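Side-chain contacts in fimbrial protein MyfA (PDB 5LND), which forms, as the major subunit of the Myf fimbriae of Yersinia enterocolitica, a large protease-resistant homopolymer that is a probable virulence factor: residues F25-S30 / W38-T43; L61-L66 / D71-D76; T57-H62 / D92-G97; M29-E34 / V118-D123. All blocks are in the same frame, centred on the assembly; numbering follows the deposited sequence.

In the fold
The four contacts follow the length of an Ig-like beta sandwich. Contact 1 lies nearest the middle, about 6 Å from the centre of the chain, and joins strands 22-30 and 37-52. Contact 2 comes later in sequence, its centre about 8 Å from that of contact 1; strands 37-52 and 72-75 are neighbours in one sheet. Contact 3 starts slightly earlier, at 57-62, shares L61 and H62 with contact 2, and closes later, at 92-97. Contact 4 shares M29 and S30 with contact 1. Contacts 3 and 4 have centres about 29 Å apart: contact 4 involves the probable donor strand 118-130, contact 3 lies beside the second subunit, and contacts 1 and 2 pack the core between.

Contact 1 of 4, residues F25-S30 / W38-T43; sequences FHLVMS and WNVRPT
M29 meets W38 through a side chain whose CG stands opposite the carbonyl carbon (chi1 -61°) and which bends at its end (chi3 -71°): CB already stands over the indole, and these two turns return SD and CE to W38 CB and CG. W38 makes the same first turn, and the two side chains slide past each other in opposite directions. M29 CB sits over the face of the indole, 3.6 Å from the centroid of the W38 six-membered ring and almost on its normal, which makes a CH-pi contact. Farther out, M29 SD packs against W38 CB at 3.7 Å. The sulfur comes to the W38 five-membered ring obliquely, with M29 SD 4.5 Å from that centroid, a Met-aromatic contact.

The far edge of the indole reaches main chain instead: S30 O lies near the ring plane, 3.5 Å from W38 CH2. V40 continues the apolar row with a single methyl, CG2, which touches both M29 SD (3.9 Å) and L27 CD2 (3.7 Å). V105 and V82 close in on M29 and W38 from strands 97-108 and 81-88. Strand axes 9.8 Å apart, running at 142° to each other and joined without a hydrogen bond, by side chains packing on one another and on main-chain carbonyls, are characteristic of the face-to-face packing of two sheets in the core of an Ig-like beta sandwich.

Contact 2 of 4, residues L61-L66 / D71-D76; sequences LHTNEL and DHWWID
L66 and I75, with CA atoms 5.4 Å apart, are the nearest CA pair between the irregular run 61-66 and strand 72-75, which pairs with 37-52; no direct hydrogen bond crosses here, and side chains and one water make the join. L66 splits its two methyls between neighbours. CD1 packs on W73 CB at 3.6 Å, while CD2 lies against I75 CG2, each pair of side chains crossing at about a right angle. I75 in turn pushes CD1 to 3.2 Å from E65 O, a tight fit of methyl on carbonyl.

The indole of W73 takes most of the remaining contact. T63 CG2, held between the backbone N and the carbonyl carbon, approaches obliquely and stands 3.4 Å from W73 CD1. The L61 carbonyl, by contrast, meets the ring at its edge, in plane, with L61 O 3.6 Å from W73 CZ2. W68 and F86 meet W73 edge-to-face, so the loop closes over the indole at the sandwich core.

T63 OG1 donates to E65 OE1 at 2.6 Å. This bond, with those from T85 N to E65 OE1 and, weakly, between T63 OG1 and T85 O, holds the loop against strand 81-88. The result is a buried indole packed by apolar groups, its one N-H given to an in-plane water that accepts from W73 NE1 (3.0 Å) and T63 N (3.1 Å).

Contact 3 of 4, residues T57-H62 / D92-G97; sequences TRVDLH and DEVKAG
The imidazole of H62 is joined to D92 through water: water 3 lies at the ring edge, in plane, and accepts a weak hydrogen bond from H62 NE2 at 3.3 Å. The same water donates to D92 OD2 (2.8 Å) and to D60 O (3.0 Å), so that one carboxylate oxygen is linked at once to a histidine and to main chain. A second water, water 2, donates to D92 OD2 at 2.7 Å and accepts from D60 N at 3.0 Å. D92 OD2 thus takes two water hydrogens, and both polar backbone atoms of D60 are bridged to it.

The direct contacts are loose. V59 has CG1 anti to its backbone N (chi1 -178°), which sends that methyl to 4.3 Å from D92 OD2 and turns the other to V94; V59 CG2 with V94 CG1, at 4.3 Å, is the one apolar pair. The D60 carboxylate has a partner of its own, Q50 NE2, which bonds to D60 OD1.

V59 belongs to strand 58-60, which pairs with 37-52, and V94 to strand 93-94, which pairs with 16-17. Y99 of strand 97-108 packs on T57, V59 and V94 together and so lies against both segments. K95 NZ forms a salt bridge with D77 OD2 of the second subunit, and R58 N is hydrogen-bonded to E80 of that subunit, placing the contact beside the interface between copies.

Contact 4 of 4, residues M29-E34 / V118-D123; sequences MSDSGE and VINSKD
I119 reaches over the backbone of E34, its CD1 methyl 4.4 Å from E34 O, with CG1 tucked between its own backbone N and carbonyl carbon (chi1 57°). This is a light overlap: the two segments bury just 71 Å² in all, and no hydrogen bond crosses between them. The E34 side chain takes no part; it is the carbonyl that is met.

The second meeting point is polar. N120 turns its amide towards D31, yet N120 ND2 and D31 OD2 remain 4.4 Å apart, too far to be bonded. N120 ND2 is bonded to E107 OE1, and the bonds of D31 are made by its other oxygen, OD1. This atom accepts from G33 N at 2.9 Å in a nearly straight bond (161° at the hydrogen), the nitrogen approaching from above the carboxylate plane; this is an Asx turn, and it fixes the bend by which the chain leaves strand 22-30. D31 OD1 is also hydrogen-bonded to S1 OG. With D31 OD2 close to E107 OE2, the pKa of one acid might be raised, while the N120 bond may ease the charge on E107.

I119 and N120 both face E107, a classic beta bulge at the start of strand 118-130. That strand lies beyond the natural subunit sequence, in the part added for self-complementation; antiparallel to strand 97-108, it probably stands in for the donor strand that a neighbouring subunit supplies in the fimbria. Contact 4 thus brings its beginning beside the turn after strand 22-30, with F2 touching both D31 and N120.

Contact 1 of 4, residues F25-S30 / W38-T43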
loop_
_atom_site.group_PDB
_atom_site.type_symbol
_atom_site.label_atom_id
_atom_site.label_comp_id
_atom_site.label_asym_id
_atom_site.label_seq_id
_atom_site.Cartn_x
_atom_site.Cartn_y
_atom_site.Cartn_z
ATOM N N PHE B 25 0.431 11.954 13.757
ATOM C CA PHE B 25 1.545 11.904 14.696
ATOM C C PHE B 25 1.867 13.285 15.241
ATOM O O PHE B 25 1.661 14.292 14.565
ATOM C CB PHE B 25 2.810 11.349 14.029
ATOM C CG PHE B 25 2.716 9.908 13.609
ATOM C CD1 PHE B 25 2.599 8.893 14.549
ATOM C CD2 PHE B 25 2.784 9.566 12.269
ATOM C CE1 PHE B 25 2.520 7.568 14.150
ATOM C CE2 PHE B 25 2.721 8.246 11.874
ATOM C CZ PHE B 25 2.586 7.250 12.818
ATOM N N HIS B 26 2.389 13.316 16.462
ATOM C CA HIS B 26 2.872 14.557 17.043
ATOM C C HIS B 26 4.307 14.391 17.513
ATOM O O HIS B 26 4.641 13.402 18.171
ATOM C CB HIS B 26 1.990 14.996 18.204
ATOM C CG HIS B 26 2.396 16.304 18.810
ATOM N ND1 HIS B 26 2.235 17.511 18.161
ATOM C CD2 HIS B 26 2.951 16.597 20.012
ATOM C CE1 HIS B 26 2.671 18.488 18.936
ATOM N NE2 HIS B 26 3.111 17.959 20.065
ATOM N N LEU B 27 5.144 15.370 17.178
ATOM C CA LEU B 27 6.568 15.306 17.467
ATOM C C LEU B 27 7.002 16.505 18.284
ATOM O O LEU B 27 6.570 17.623 18.018
ATOM C CB LEU B 27 7.357 15.276 16.158
ATOM C CG LEU B 27 8.860 15.550 16.269
ATOM C CD1 LEU B 27 9.569 14.418 16.943
ATOM C CD2 LEU B 27 9.437 15.801 14.904
ATOM N N VAL B 28 7.849 16.272 19.284
ATOM C CA VAL B 28 8.422 17.357 20.073
ATOM C C VAL B 28 9.928 17.199 20.179
ATOM O O VAL B 28 10.413 16.216 20.730
ATOM C CB VAL B 28 7.829 17.405 21.492
ATOM C CG1 VAL B 28 8.414 18.566 22.262
ATOM C CG2 VAL B 28 6.326 17.539 21.423
ATOM N N MET B 29 10.667 18.169 19.651
ATOM C CA MET B 29 12.124 18.133 19.696
ATOM C C MET B 29 12.644 19.257 20.597
ATOM O O MET B 29 12.478 20.437 20.288
ATOM C CB MET B 29 12.707 18.256 18.281
ATOM C CG MET B 29 12.310 17.137 17.321
ATOM S SD MET B 29 12.718 17.445 15.597
ATOM C CE MET B 29 11.540 18.718 15.185
ATOM N N SER B 30 13.280 18.883 21.704
ATOM C CA SER B 30 13.700 19.855 22.705
ATOM C C SER B 30 15.205 19.951 22.938
ATOM O O SER B 30 15.918 18.946 22.911
ATOM C CB SER B 30 13.006 19.573 24.035
ATOM O OG SER B 30 11.617 19.792 23.931
ATOM N N TRP B 38 16.850 21.348 13.243
ATOM C CA TRP B 38 16.599 19.913 13.349
ATOM C C TRP B 38 16.385 19.255 11.985
ATOM O O TRP B 38 15.945 19.895 11.035
ATOM C CB TRP B 38 15.360 19.655 14.220
ATOM C CG TRP B 38 15.383 20.323 15.569
ATOM C CD1 TRP B 38 15.001 21.598 15.859
ATOM C CD2 TRP B 38 15.807 19.741 16.807
ATOM N NE1 TRP B 38 15.158 21.846 17.201
ATOM C CE2 TRP B 38 15.655 20.720 17.805
ATOM C CE3 TRP B 38 16.298 18.485 17.166
ATOM C CZ2 TRP B 38 15.980 20.479 19.143
ATOM C CZ3 TRP B 38 16.612 18.250 18.484
ATOM C CH2 TRP B 38 16.456 19.239 19.456
ATOM N N ASN B 39 16.710 17.973 11.903
ATOM C CA ASN B 39 16.303 17.140 10.792
ATOM C C ASN B 39 15.357 16.061 11.299
ATOM O O ASN B 39 15.519 15.574 12.413
ATOM C CB ASN B 39 17.522 16.498 10.136
ATOM C CG ASN B 39 18.362 17.493 9.378
ATOM O OD1 ASN B 39 17.835 18.430 8.788
ATOM N ND2 ASN B 39 19.679 17.294 9.383
ATOM N N VAL B 40 14.348 15.719 10.505
ATOM C CA VAL B 40 13.580 14.509 10.750
ATOM C C VAL B 40 13.719 13.655 9.496
ATOM O O VAL B 40 13.192 14.009 8.440
ATOM C CB VAL B 40 12.099 14.790 11.074
ATOM C CG1 VAL B 40 11.389 13.509 11.495
ATOM C CG2 VAL B 40 11.980 15.819 12.158
ATOM N N ARG B 41 14.459 12.552 9.607
ATOM C CA ARG B 41 14.761 11.708 8.459
ATOM C C ARG B 41 14.047 10.363 8.514
ATOM O O ARG B 41 14.306 9.559 9.409
ATOM C CB ARG B 41 16.263 11.445 8.391
ATOM C CG ARG B 41 17.139 12.681 8.437
ATOM C CD ARG B 41 18.533 12.320 8.016
ATOM N NE ARG B 41 19.392 13.482 7.840
ATOM C CZ ARG B 41 19.750 13.952 6.652
ATOM N NH1 ARG B 41 19.311 13.344 5.569
ATOM N NH2 ARG B 41 20.538 15.013 6.543
ATOM N N PRO B 42 13.170 10.094 7.536
ATOM C CA PRO B 42 12.464 8.804 7.474
ATOM C C PRO B 42 13.422 7.628 7.354
ATOM O O PRO B 42 14.453 7.744 6.699
ATOM C CB PRO B 42 11.638 8.916 6.189
ATOM C CG PRO B 42 11.472 10.383 5.960
ATOM C CD PRO B 42 12.747 11.014 6.465
ATOM N N THR B 43 13.090 6.506 7.980
ATOM C CA THR B 43 13.962 5.343 7.912
ATOM C C THR B 43 13.178 4.074 7.606
ATOM O O THR B 43 11.978 3.996 7.875
ATOM C CB THR B 43 14.796 5.147 9.215
ATOM O OG1 THR B 43 13.949 4.694 10.278
ATOM C CG2 THR B 43 15.531 6.443 9.637
#

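Contact 2 of 4, residues L61-L66 / D71-D76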
loop_
_atom_site.group_PDB
_atom_site.type_symbol
_atom_site.label_atom_id
_atom_site.label_comp_id
_atom_site.label_asym_id
_atom_site.label_seq_id
_atom_site.Cartn_x
_atom_site.Cartn_y
_atom_site.Cartn_z
ATOM N N LEU B 61 2.922 11.417 4.560
ATOM C CA LEU B 61 2.832 12.292 5.724
ATOM C C LEU B 61 3.154 13.722 5.317
ATOM O O LEU B 61 3.941 13.945 4.401
ATOM C CB LEU B 61 3.780 11.822 6.816
ATOM C CG LEU B 61 3.415 10.485 7.431
ATOM C CD1 LEU B 61 4.427 10.139 8.513
ATOM C CD2 LEU B 61 2.004 10.530 7.983
ATOM N N HIS B 62 2.522 14.678 5.988
ATOM C CA HIS B 62 2.730 16.091 5.717
ATOM C C HIS B 62 2.801 16.845 7.025
ATOM O O HIS B 62 2.209 16.439 8.022
ATOM C CB HIS B 62 1.575 16.668 4.906
ATOM C CG HIS B 62 1.228 15.875 3.693
ATOM N ND1 HIS B 62 1.822 16.091 2.468
ATOM C CD2 HIS B 62 0.346 14.867 3.511
ATOM C CE1 HIS B 62 1.317 15.251 1.586
ATOM N NE2 HIS B 62 0.421 14.494 2.195
ATOM N N THR B 63 3.514 17.962 7.005
ATOM C CA THR B 63 3.641 18.818 8.172
ATOM C C THR B 63 3.706 20.265 7.709
ATOM O O THR B 63 4.342 20.571 6.705
ATOM C CB THR B 63 4.880 18.430 9.040
ATOM O OG1 THR B 63 4.954 19.268 10.196
ATOM C CG2 THR B 63 6.170 18.550 8.254
ATOM N N ASN B 64 3.017 21.144 8.425
ATOM C CA ASN B 64 3.022 22.558 8.094
ATOM C C ASN B 64 4.054 23.308 8.920
ATOM O O ASN B 64 4.166 24.526 8.829
ATOM C CB ASN B 64 1.641 23.173 8.332
ATOM C CG ASN B 64 0.597 22.679 7.349
ATOM O OD1 ASN B 64 0.891 22.427 6.180
ATOM N ND2 ASN B 64 -0.638 22.537 7.822
ATOM N N GLU B 65 4.799 22.568 9.733
ATOM C CA GLU B 65 5.781 23.156 10.621
ATOM C C GLU B 65 7.209 22.950 10.143
ATOM O O GLU B 65 8.106 23.653 10.587
ATOM C CB GLU B 65 5.631 22.589 12.035
ATOM C CG GLU B 65 4.271 22.840 12.684
ATOM C CD GLU B 65 3.202 21.914 12.162
ATOM O OE1 GLU B 65 3.531 20.764 11.825
ATOM O OE2 GLU B 65 2.040 22.341 12.062
ATOM N N LEU B 66 7.426 21.995 9.244
ATOM C CA LEU B 66 8.779 21.693 8.785
ATOM C C LEU B 66 8.929 21.813 7.272
ATOM O O LEU B 66 7.980 21.626 6.519
ATOM C CB LEU B 66 9.215 20.298 9.236
ATOM C CG LEU B 66 8.989 19.849 10.680
ATOM C CD1 LEU B 66 9.395 18.408 10.801
ATOM C CD2 LEU B 66 9.765 20.654 11.676
ATOM N N ASP B 71 14.305 14.247 0.673
ATOM C CA ASP B 71 13.946 12.986 1.318
ATOM C C ASP B 71 13.672 13.076 2.821
ATOM O O ASP B 71 13.449 12.053 3.474
ATOM C CB ASP B 71 15.041 11.947 1.078
ATOM C CG ASP B 71 16.366 12.348 1.697
ATOM O OD1 ASP B 71 16.531 13.524 2.064
ATOM O OD2 ASP B 71 17.258 11.487 1.815
ATOM N N HIS B 72 13.685 14.285 3.375
ATOM C CA HIS B 72 13.513 14.440 4.820
ATOM C C HIS B 72 12.998 15.814 5.172
ATOM O O HIS B 72 13.007 16.721 4.345
ATOM C CB HIS B 72 14.829 14.170 5.557
ATOM C CG HIS B 72 15.888 15.201 5.312
ATOM N ND1 HIS B 72 16.752 15.141 4.241
ATOM C CD2 HIS B 72 16.224 16.318 6.002
ATOM C CE1 HIS B 72 17.568 16.179 4.278
ATOM N NE2 HIS B 72 17.268 16.910 5.335
ATOM N N TRP B 73 12.535 15.962 6.404
ATOM C CA TRP B 73 12.069 17.255 6.860
ATOM C C TRP B 73 13.182 17.952 7.613
ATOM O O TRP B 73 14.069 17.306 8.165
ATOM C CB TRP B 73 10.831 17.132 7.743
ATOM C CG TRP B 73 9.595 16.681 7.020
ATOM C CD1 TRP B 73 8.730 17.454 6.306
ATOM C CD2 TRP B 73 9.082 15.345 6.960
ATOM N NE1 TRP B 73 7.711 16.680 5.807
ATOM C CE2 TRP B 73 7.905 15.381 6.192
ATOM C CE3 TRP B 73 9.507 14.123 7.484
ATOM C CZ2 TRP B 73 7.145 14.234 5.935
ATOM C CZ3 TRP B 73 8.757 12.996 7.230
ATOM C CH2 TRP B 73 7.594 13.055 6.459
ATOM N N TRP B 74 13.147 19.274 7.616
ATOM C CA TRP B 74 14.145 20.048 8.333
ATOM C C TRP B 74 13.559 21.392 8.704
ATOM O O TRP B 74 12.549 21.821 8.151
ATOM C CB TRP B 74 15.390 20.244 7.477
ATOM C CG TRP B 74 15.154 21.108 6.290
ATOM C CD1 TRP B 74 14.570 20.742 5.124
ATOM C CD2 TRP B 74 15.516 22.488 6.142
ATOM N NE1 TRP B 74 14.533 21.806 4.258
ATOM C CE2 TRP B 74 15.112 22.889 4.858
ATOM C CE3 TRP B 74 16.142 23.419 6.971
ATOM C CZ2 TRP B 74 15.308 24.187 4.384
ATOM C CZ3 TRP B 74 16.333 24.706 6.498
ATOM C CH2 TRP B 74 15.924 25.075 5.216
ATOM N N ILE B 75 14.204 22.055 9.647
ATOM C CA ILE B 75 13.797 23.380 10.048
ATOM C C ILE B 75 15.004 24.038 10.697
ATOM O O ILE B 75 15.824 23.362 11.336
ATOM C CB ILE B 75 12.585 23.324 11.015
ATOM C CG1 ILE B 75 11.923 24.695 11.153
ATOM C CG2 ILE B 75 12.992 22.777 12.368
ATOM C CD1 ILE B 75 10.727 24.690 12.097
ATOM N N ASP B 76 15.151 25.342 10.487
ATOM C CA ASP B 76 16.115 26.113 11.257
ATOM C C ASP B 76 15.368 26.778 12.401
ATOM O O ASP B 76 14.727 27.813 12.212
ATOM C CB ASP B 76 16.788 27.182 10.403
ATOM C CG ASP B 76 17.801 26.624 9.434
ATOM O OD1 ASP B 76 18.338 25.524 9.642
ATOM O OD2 ASP B 76 18.057 27.327 8.448
HETATM O O HOH W 1 5.383 18.068 4.553
#

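Contact 3 of 4, residues T57-H62 / D92-G97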
loop_
_atom_site.group_PDB
_atom_site.type_symbol
_atom_site.label_atom_id
_atom_site.label_comp_id
_atom_site.label_asym_id
_atom_site.label_seq_id
_atom_site.Cartn_x
_atom_site.Cartn_y
_atom_site.Cartn_z
ATOM N N THR B 57 0.847 -1.244 2.912
ATOM C CA THR B 57 0.155 -0.086 2.357
ATOM C C THR B 57 0.776 1.192 2.907
ATOM O O THR B 57 1.012 1.295 4.107
ATOM C CB THR B 57 -1.350 -0.095 2.703
ATOM O OG1 THR B 57 -1.916 -1.363 2.360
ATOM C CG2 THR B 57 -2.086 0.981 1.934
ATOM N N ARG B 58 1.018 2.168 2.039
ATOM C CA ARG B 58 1.697 3.400 2.432
ATOM C C ARG B 58 0.748 4.593 2.403
ATOM O O ARG B 58 -0.160 4.652 1.572
ATOM C CB ARG B 58 2.884 3.652 1.498
ATOM C CG ARG B 58 3.752 2.421 1.279
ATOM C CD ARG B 58 4.825 2.640 0.223
ATOM N NE ARG B 58 5.788 3.651 0.634
ATOM C CZ ARG B 58 6.766 3.450 1.516
ATOM N NH1 ARG B 58 6.925 2.269 2.104
ATOM N NH2 ARG B 58 7.585 4.445 1.822
ATOM N N VAL B 59 0.949 5.534 3.323
ATOM C CA VAL B 59 0.222 6.805 3.317
ATOM C C VAL B 59 1.192 7.958 3.528
ATOM O O VAL B 59 1.937 7.963 4.501
ATOM C CB VAL B 59 -0.852 6.852 4.413
ATOM C CG1 VAL B 59 -1.629 8.161 4.344
ATOM C CG2 VAL B 59 -1.788 5.679 4.269
ATOM N N ASP B 60 1.182 8.931 2.621
ATOM C CA ASP B 60 2.081 10.074 2.730
ATOM C C ASP B 60 1.844 10.870 4.001
ATOM O O ASP B 60 0.712 10.979 4.469
ATOM C CB ASP B 60 1.918 10.993 1.521
ATOM C CG ASP B 60 2.344 10.335 0.236
ATOM O OD1 ASP B 60 3.167 9.403 0.302
ATOM O OD2 ASP B 60 1.856 10.745 -0.837
ATOM N N LEU B 61 2.922 11.417 4.560
ATOM C CA LEU B 61 2.832 12.292 5.724
ATOM C C LEU B 61 3.154 13.722 5.317
ATOM O O LEU B 61 3.941 13.945 4.401
ATOM C CB LEU B 61 3.780 11.822 6.816
ATOM C CG LEU B 61 3.415 10.485 7.431
ATOM C CD1 LEU B 61 4.427 10.139 8.513
ATOM C CD2 LEU B 61 2.004 10.530 7.983
ATOM N N HIS B 62 2.522 14.678 5.988
ATOM C CA HIS B 62 2.730 16.091 5.717
ATOM C C HIS B 62 2.801 16.845 7.025
ATOM O O HIS B 62 2.209 16.439 8.022
ATOM C CB HIS B 62 1.575 16.668 4.906
ATOM C CG HIS B 62 1.228 15.875 3.693
ATOM N ND1 HIS B 62 1.822 16.091 2.468
ATOM C CD2 HIS B 62 0.346 14.867 3.511
ATOM C CE1 HIS B 62 1.317 15.251 1.586
ATOM N NE2 HIS B 62 0.421 14.494 2.195
ATOM N N ASP B 92 -7.333 11.903 0.652
ATOM C CA ASP B 92 -6.630 10.627 0.644
ATOM C C ASP B 92 -7.561 9.472 1.003
ATOM O O ASP B 92 -8.265 9.521 2.011
ATOM C CB ASP B 92 -5.431 10.663 1.601
ATOM C CG ASP B 92 -4.176 11.238 0.959
ATOM O OD1 ASP B 92 -4.294 12.200 0.171
ATOM O OD2 ASP B 92 -3.073 10.718 1.245
ATOM N N GLU B 93 -7.563 8.442 0.163
ATOM C CA GLU B 93 -8.348 7.250 0.418
ATOM C C GLU B 93 -7.504 6.293 1.226
ATOM O O GLU B 93 -6.548 5.722 0.717
ATOM C CB GLU B 93 -8.787 6.610 -0.890
ATOM C CG GLU B 93 -9.669 7.532 -1.718
ATOM C CD GLU B 93 -10.669 6.769 -2.564
ATOM O OE1 GLU B 93 -10.561 5.520 -2.615
ATOM O OE2 GLU B 93 -11.556 7.419 -3.168
ATOM N N VAL B 94 -7.852 6.140 2.498
ATOM C CA VAL B 94 -7.029 5.397 3.440
ATOM C C VAL B 94 -7.710 4.123 3.893
ATOM O O VAL B 94 -8.866 4.136 4.285
ATOM C CB VAL B 94 -6.720 6.237 4.671
ATOM C CG1 VAL B 94 -5.900 5.438 5.643
ATOM C CG2 VAL B 94 -5.973 7.497 4.275
ATOM N N LYS B 95 -6.976 3.025 3.846
ATOM C CA LYS B 95 -7.501 1.746 4.260
ATOM C C LYS B 95 -7.177 1.505 5.720
ATOM O O LYS B 95 -6.285 2.134 6.273
ATOM C CB LYS B 95 -6.888 0.648 3.407
ATOM C CG LYS B 95 -7.127 0.842 1.933
ATOM C CD LYS B 95 -6.959 -0.457 1.160
ATOM C CE LYS B 95 -7.856 -0.483 -0.072
ATOM N NZ LYS B 95 -7.185 -1.036 -1.290
ATOM N N ALA B 96 -7.909 0.587 6.340
ATOM C CA ALA B 96 -7.679 0.244 7.735
ATOM C C ALA B 96 -6.295 -0.365 7.905
ATOM O O ALA B 96 -5.768 -0.982 6.983
ATOM C CB ALA B 96 -8.751 -0.718 8.231
ATOM N N GLY B 97 -5.706 -0.183 9.081
ATOM C CA GLY B 97 -4.418 -0.781 9.373
ATOM C C GLY B 97 -3.699 -0.147 10.543
ATOM O O GLY B 97 -4.125 0.878 11.069
HETATM O O HOH W 2 -1.044 9.009 0.649
HETATM O O HOH W 3 -1.692 12.199 3.159
#

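Contact 4 of 4, residues M29-E34 / V118-D123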
loop_
_atom_site.group_PDB
_atom_site.type_symbol
_atom_site.label_atom_id
_atom_site.label_comp_id
_atom_site.label_asym_id
_atom_site.label_seq_id
_atom_site.Cartn_x
_atom_site.Cartn_y
_atom_site.Cartn_z
ATOM N N MET B 29 10.667 18.169 19.651
ATOM C CA MET B 29 12.124 18.133 19.696
ATOM C C MET B 29 12.644 19.257 20.597
ATOM O O MET B 29 12.478 20.437 20.288
ATOM C CB MET B 29 12.707 18.256 18.281
ATOM C CG MET B 29 12.310 17.137 17.321
ATOM S SD MET B 29 12.718 17.445 15.597
ATOM C CE MET B 29 11.540 18.718 15.185
ATOM N N SER B 30 13.280 18.883 21.704
ATOM C CA SER B 30 13.700 19.855 22.705
ATOM C C SER B 30 15.205 19.951 22.938
ATOM O O SER B 30 15.918 18.946 22.911
ATOM C CB SER B 30 13.006 19.573 24.035
ATOM O OG SER B 30 11.617 19.792 23.931
ATOM N N ASP B 31 15.658 21.186 23.163
ATOM C CA ASP B 31 16.973 21.478 23.734
ATOM C C ASP B 31 17.109 22.958 24.052
ATOM O O ASP B 31 16.835 23.805 23.208
ATOM C CB ASP B 31 18.103 21.068 22.800
ATOM C CG ASP B 31 19.417 20.909 23.534
ATOM O OD1 ASP B 31 19.478 21.268 24.726
ATOM O OD2 ASP B 31 20.390 20.427 22.925
ATOM N N SER B 32 17.553 23.262 25.267
ATOM C CA SER B 32 17.815 24.642 25.666
ATOM C C SER B 32 19.249 25.038 25.350
ATOM O O SER B 32 19.598 26.213 25.398
ATOM C CB SER B 32 17.550 24.825 27.153
ATOM O OG SER B 32 18.265 23.870 27.920
ATOM N N GLY B 33 20.078 24.048 25.030
ATOM C CA GLY B 33 21.429 24.313 24.576
ATOM C C GLY B 33 21.391 24.950 23.205
ATOM O O GLY B 33 20.410 24.801 22.478
ATOM N N GLU B 34 22.453 25.665 22.848
ATOM C CA GLU B 34 22.486 26.401 21.588
ATOM C C GLU B 34 22.566 25.460 20.379
ATOM O O GLU B 34 23.401 24.558 20.344
ATOM C CB GLU B 34 23.662 27.379 21.578
ATOM C CG GLU B 34 23.692 28.304 20.365
ATOM C CD GLU B 34 25.049 28.947 20.125
ATOM O OE1 GLU B 34 26.074 28.390 20.569
ATOM O OE2 GLU B 34 25.090 30.009 19.476
ATOM N N VAL B 118 25.728 17.736 12.862
ATOM C CA VAL B 118 24.791 17.064 13.765
ATOM C C VAL B 118 25.435 16.824 15.123
ATOM O O VAL B 118 26.512 16.252 15.197
ATOM C CB VAL B 118 24.293 15.733 13.178
ATOM C CG1 VAL B 118 23.490 14.963 14.203
ATOM C CG2 VAL B 118 23.447 15.984 11.955
ATOM N N ILE B 119 24.768 17.248 16.194
ATOM C CA ILE B 119 25.331 17.129 17.535
ATOM C C ILE B 119 24.603 16.090 18.390
ATOM O O ILE B 119 25.148 15.561 19.357
ATOM C CB ILE B 119 25.377 18.488 18.248
ATOM C CG1 ILE B 119 23.987 19.112 18.319
ATOM C CG2 ILE B 119 26.344 19.418 17.539
ATOM C CD1 ILE B 119 23.908 20.272 19.265
ATOM N N ASN B 120 23.360 15.810 18.033
ATOM C CA ASN B 120 22.574 14.792 18.717
ATOM C C ASN B 120 21.619 14.117 17.741
ATOM O O ASN B 120 21.039 14.774 16.874
ATOM C CB ASN B 120 21.765 15.409 19.861
ATOM C CG ASN B 120 22.570 15.575 21.138
ATOM O OD1 ASN B 120 23.273 14.664 21.567
ATOM N ND2 ASN B 120 22.453 16.740 21.762
ATOM N N SER B 121 21.469 12.805 17.869
ATOM C CA SER B 121 20.480 12.101 17.069
ATOM C C SER B 121 19.840 10.970 17.846
ATOM O O SER B 121 20.403 10.474 18.820
ATOM C CB SER B 121 21.060 11.594 15.752
ATOM O OG SER B 121 22.078 10.639 15.958
ATOM N N LYS B 122 18.649 10.580 17.404
ATOM C CA LYS B 122 17.848 9.586 18.104
ATOM C C LYS B 122 16.769 9.053 17.175
ATOM O O LYS B 122 16.114 9.832 16.482
ATOM C CB LYS B 122 17.197 10.225 19.331
ATOM C CG LYS B 122 16.335 9.277 20.152
ATOM C CD LYS B 122 15.779 9.940 21.411
ATOM C CE LYS B 122 15.716 8.963 22.573
ATOM N NZ LYS B 122 15.158 7.646 22.180
ATOM N N ASP B 123 16.580 7.737 17.166
ATOM C CA ASP B 123 15.498 7.135 16.400
ATOM C C ASP B 123 14.126 7.375 17.019
ATOM O O ASP B 123 13.954 7.288 18.235
ATOM C CB ASP B 123 15.674 5.626 16.325
ATOM C CG ASP B 123 16.743 5.201 15.370
ATOM O OD1 ASP B 123 17.067 5.941 14.420
ATOM O OD2 ASP B 123 17.237 4.081 15.579
#